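Side-chain contact in Mypaa.01249.c (Mycobacterium paratuberculosis, PDB 3RD5), which is of uncharacterised function but, as a member of the short-chain dehydrogenase/reductase family, probably acts as an oxidoreductase: residues L152-R155 with S156-Y159. Sequence-based numbering, arbitrary orientation.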
ATOM      1  N   LEU A 152     -14.819   6.434  12.185  1.00 14.07           N
ATOM      2  CA  LEU A 152     -13.553   5.993  11.575  1.00 13.64           C
ATOM      3  C   LEU A 152     -12.414   6.964  11.883  1.00 13.60           C
ATOM      4  O   LEU A 152     -11.254   6.538  12.028  1.00 13.44           O
ATOM      5  CB  LEU A 152     -13.729   5.856  10.066  1.00 13.61           C
ATOM      6  CG  LEU A 152     -12.605   5.116   9.347  1.00 13.39           C
ATOM      7  CD1 LEU A 152     -12.684   3.591   9.506  1.00 14.87           C
ATOM      8  CD2 LEU A 152     -12.626   5.511   7.819  1.00 15.91           C
ATOM      9  N   ASN A 153     -12.740   8.258  11.972  1.00 14.29           N
ATOM     10  CA  ASN A 153     -11.750   9.314  12.132  1.00 14.30           C
ATOM     11  C   ASN A 153     -11.517   9.748  13.583  1.00 13.97           C
ATOM     12  O   ASN A 153     -10.866  10.770  13.821  1.00 15.03           O
ATOM     13  CB  ASN A 153     -12.112  10.503  11.227  1.00 15.06           C
ATOM     14  CG  ASN A 153     -11.881  10.190   9.766  1.00 14.94           C
ATOM     15  OD1 ASN A 153     -10.768   9.848   9.371  1.00 14.97           O
ATOM     16  ND2 ASN A 153     -12.944  10.227   8.938  1.00 19.23           N
ATOM     17  N   TRP A 154     -11.943   8.939  14.535  1.00 13.97           N
ATOM     18  CA  TRP A 154     -11.583   9.124  15.966  1.00 13.99           C
ATOM     19  C   TRP A 154     -11.995  10.515  16.447  1.00 15.85           C
ATOM     20  O   TRP A 154     -11.261  11.161  17.210  1.00 16.08           O
ATOM     21  CB  TRP A 154     -10.072   8.888  16.165  1.00 13.65           C
ATOM     22  CG  TRP A 154      -9.557   7.507  15.843  1.00 14.02           C
ATOM     23  CD1 TRP A 154      -9.239   7.011  14.604  1.00 13.88           C
ATOM     24  CD2 TRP A 154      -9.265   6.465  16.782  1.00 13.21           C
ATOM     25  NE1 TRP A 154      -8.770   5.728  14.727  1.00 13.58           N
ATOM     26  CE2 TRP A 154      -8.792   5.369  16.045  1.00 12.29           C
ATOM     27  CE3 TRP A 154      -9.361   6.357  18.184  1.00 13.29           C
ATOM     28  CZ2 TRP A 154      -8.408   4.168  16.642  1.00 13.93           C
ATOM     29  CZ3 TRP A 154      -8.984   5.160  18.785  1.00 14.45           C
ATOM     30  CH2 TRP A 154      -8.518   4.080  18.010  1.00 14.71           C
ATOM     31  N   ARG A 155     -13.183  10.950  16.052  1.00 16.62           N
ATOM     32  CA  ARG A 155     -13.669  12.285  16.447  1.00 17.80           C
ATOM     33  C   ARG A 155     -14.298  12.324  17.834  1.00 18.96           C
ATOM     34  O   ARG A 155     -14.281  13.386  18.505  1.00 19.14           O
ATOM     35  CB  ARG A 155     -14.701  12.754  15.415  1.00 18.73           C
ATOM     36  CG  ARG A 155     -15.168  14.187  15.624  1.00 24.09           C
ATOM     37  CD  ARG A 155     -14.064  15.177  15.444  1.00 30.56           C
ATOM     38  NE  ARG A 155     -14.518  16.490  15.906  1.00 37.28           N
ATOM     39  CZ  ARG A 155     -14.460  16.911  17.170  1.00 39.77           C
ATOM     40  NH1 ARG A 155     -13.926  16.144  18.137  1.00 37.41           N
ATOM     41  NH2 ARG A 155     -14.927  18.125  17.465  1.00 42.13           N
ATOM     42  N   SER A 156     -14.852  11.208  18.266  1.00 18.02           N
ATOM     43  CA  SER A 156     -15.696  11.137  19.489  1.00 19.37           C
ATOM     44  C   SER A 156     -15.308   9.995  20.417  1.00 17.93           C
ATOM     45  O   SER A 156     -16.117   9.531  21.230  1.00 19.75           O
ATOM     46  CB  SER A 156     -17.180  11.027  19.083  1.00 21.10           C
ATOM     47  OG  SER A 156     -17.550  12.143  18.274  1.00 25.07           O
ATOM     48  N   ARG A 157     -14.056   9.551  20.313  1.00 17.37           N
ATOM     49  CA  ARG A 157     -13.535   8.463  21.112  1.00 15.94           C
ATOM     50  C   ARG A 157     -12.030   8.720  21.350  1.00 16.01           C
ATOM     51  O   ARG A 157     -11.338   9.143  20.443  1.00 16.95           O
ATOM     52  CB  ARG A 157     -13.749   7.088  20.415  1.00 16.34           C
ATOM     53  CG  ARG A 157     -13.094   6.924  19.062  1.00 15.43           C
ATOM     54  CD  ARG A 157     -13.711   5.765  18.276  1.00 16.63           C
ATOM     55  NE  ARG A 157     -13.184   5.589  16.922  1.00 14.71           N
ATOM     56  CZ  ARG A 157     -12.326   4.629  16.547  1.00 14.55           C
ATOM     57  NH1 ARG A 157     -11.848   3.754  17.421  1.00 16.86           N
ATOM     58  NH2 ARG A 157     -11.989   4.547  15.276  1.00 14.94           N
ATOM     59  N   ARG A 158     -11.563   8.474  22.563  1.00 16.23           N
ATOM     60  CA  ARG A 158     -10.172   8.715  22.949  1.00 16.52           C
ATOM     61  C   ARG A 158      -9.235   8.047  21.945  1.00 15.81           C
ATOM     62  O   ARG A 158      -9.405   6.855  21.574  1.00 16.21           O
ATOM     63  CB  ARG A 158      -9.897   8.165  24.347  1.00 17.99           C
ATOM     64  CG  ARG A 158      -8.417   8.161  24.749  1.00 18.26           C
ATOM     65  CD  ARG A 158      -8.239   7.435  26.115  1.00 21.83           C
ATOM     66  NE  ARG A 158      -8.763   8.234  27.165  1.00 22.85           N
ATOM     67  CZ  ARG A 158      -9.507   7.820  28.202  1.00 22.07           C
ATOM     68  NH1 ARG A 158      -9.976   6.569  28.299  1.00 23.35           N
ATOM     69  NH2 ARG A 158      -9.837   8.689  29.104  1.00 20.89           N
ATOM     70  N   TYR A 159      -8.212   8.783  21.526  1.00 15.09           N
ATOM     71  CA  TYR A 159      -7.243   8.280  20.576  1.00 14.41           C
ATOM     72  C   TYR A 159      -6.252   7.312  21.211  1.00 14.68           C
ATOM     73  O   TYR A 159      -5.804   7.500  22.341  1.00 15.66           O
ATOM     74  CB  TYR A 159      -6.472   9.460  20.014  1.00 14.57           C
ATOM     75  CG  TYR A 159      -5.511   9.188  18.864  1.00 13.44           C
ATOM     76  CD1 TYR A 159      -5.986   8.885  17.577  1.00 14.12           C
ATOM     77  CD2 TYR A 159      -4.136   9.317  19.051  1.00 15.70           C
ATOM     78  CE1 TYR A 159      -5.073   8.743  16.532  1.00 14.66           C
ATOM     79  CE2 TYR A 159      -3.247   9.179  18.022  1.00 15.26           C
ATOM     80  CZ  TYR A 159      -3.720   8.871  16.794  1.00 15.36           C
ATOM     81  OH  TYR A 159      -2.739   8.783  15.767  1.00 17.89           O
TER
HETATM   82  O   HOH W   1      -9.397  10.608  19.106  1.00 15.54           O
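Arg-157 lays its guanidinium flat on the indole of Trp-154, three residues back along the same turn of chain. From CB the side chain leaves with CG wedged between the backbone N and the carbonyl carbon, and Arg-157 CG passes 3.9 Å from Trp-154 CE3. Extended beyond that point, the chain brings Arg-157 NE to 4.0 Å from Trp-154 CD2, where it donates to the main-chain O of Asp-151. Arg-157 CZ then stands 3.6 Å from the centroid of the six-membered ring of Trp-154 and only 13° off its normal, a cation-pi contact with the two planes 19° apart. The two tip nitrogens divide the indole: Arg-157 NH1 lies over the outer part of the six-membered ring's face, 3.4 Å from Trp-154 CH2, while NH2 sits 3.4 Å from Trp-154 CE2 and bonds weakly to Gln-167 OE1. Arginine suits this place because its flat cation can stack through its face and still offer N-H groups at its rim. All this belongs to the loop that joins strand 133-137 to helix 161-185 in the Rossmann-type fold of the short-chain dehydrogenases, and the indole also packs on Leu-163 and Ala-164 of that helix. Tyr-159 comes to the other face of Trp-154, its ring edge directed at the five-membered ring in a T-shaped pair with planes at 75°. With its CG anti to the backbone N, the ring is directed so that Tyr-159 CD1 comes 4.2 Å from Trp-154 CD2; its hydroxyl bonds to Val-99 O and Gln-111 NE2. Tryptophan is apt here, having two faces and a C-H rim: Arg-158 O lies in the ring plane, 3.3 Å from Trp-154 CZ3. Inside the turn, one water donates to Trp-154 O and also, at 2.8 Å, to Arg-157 O.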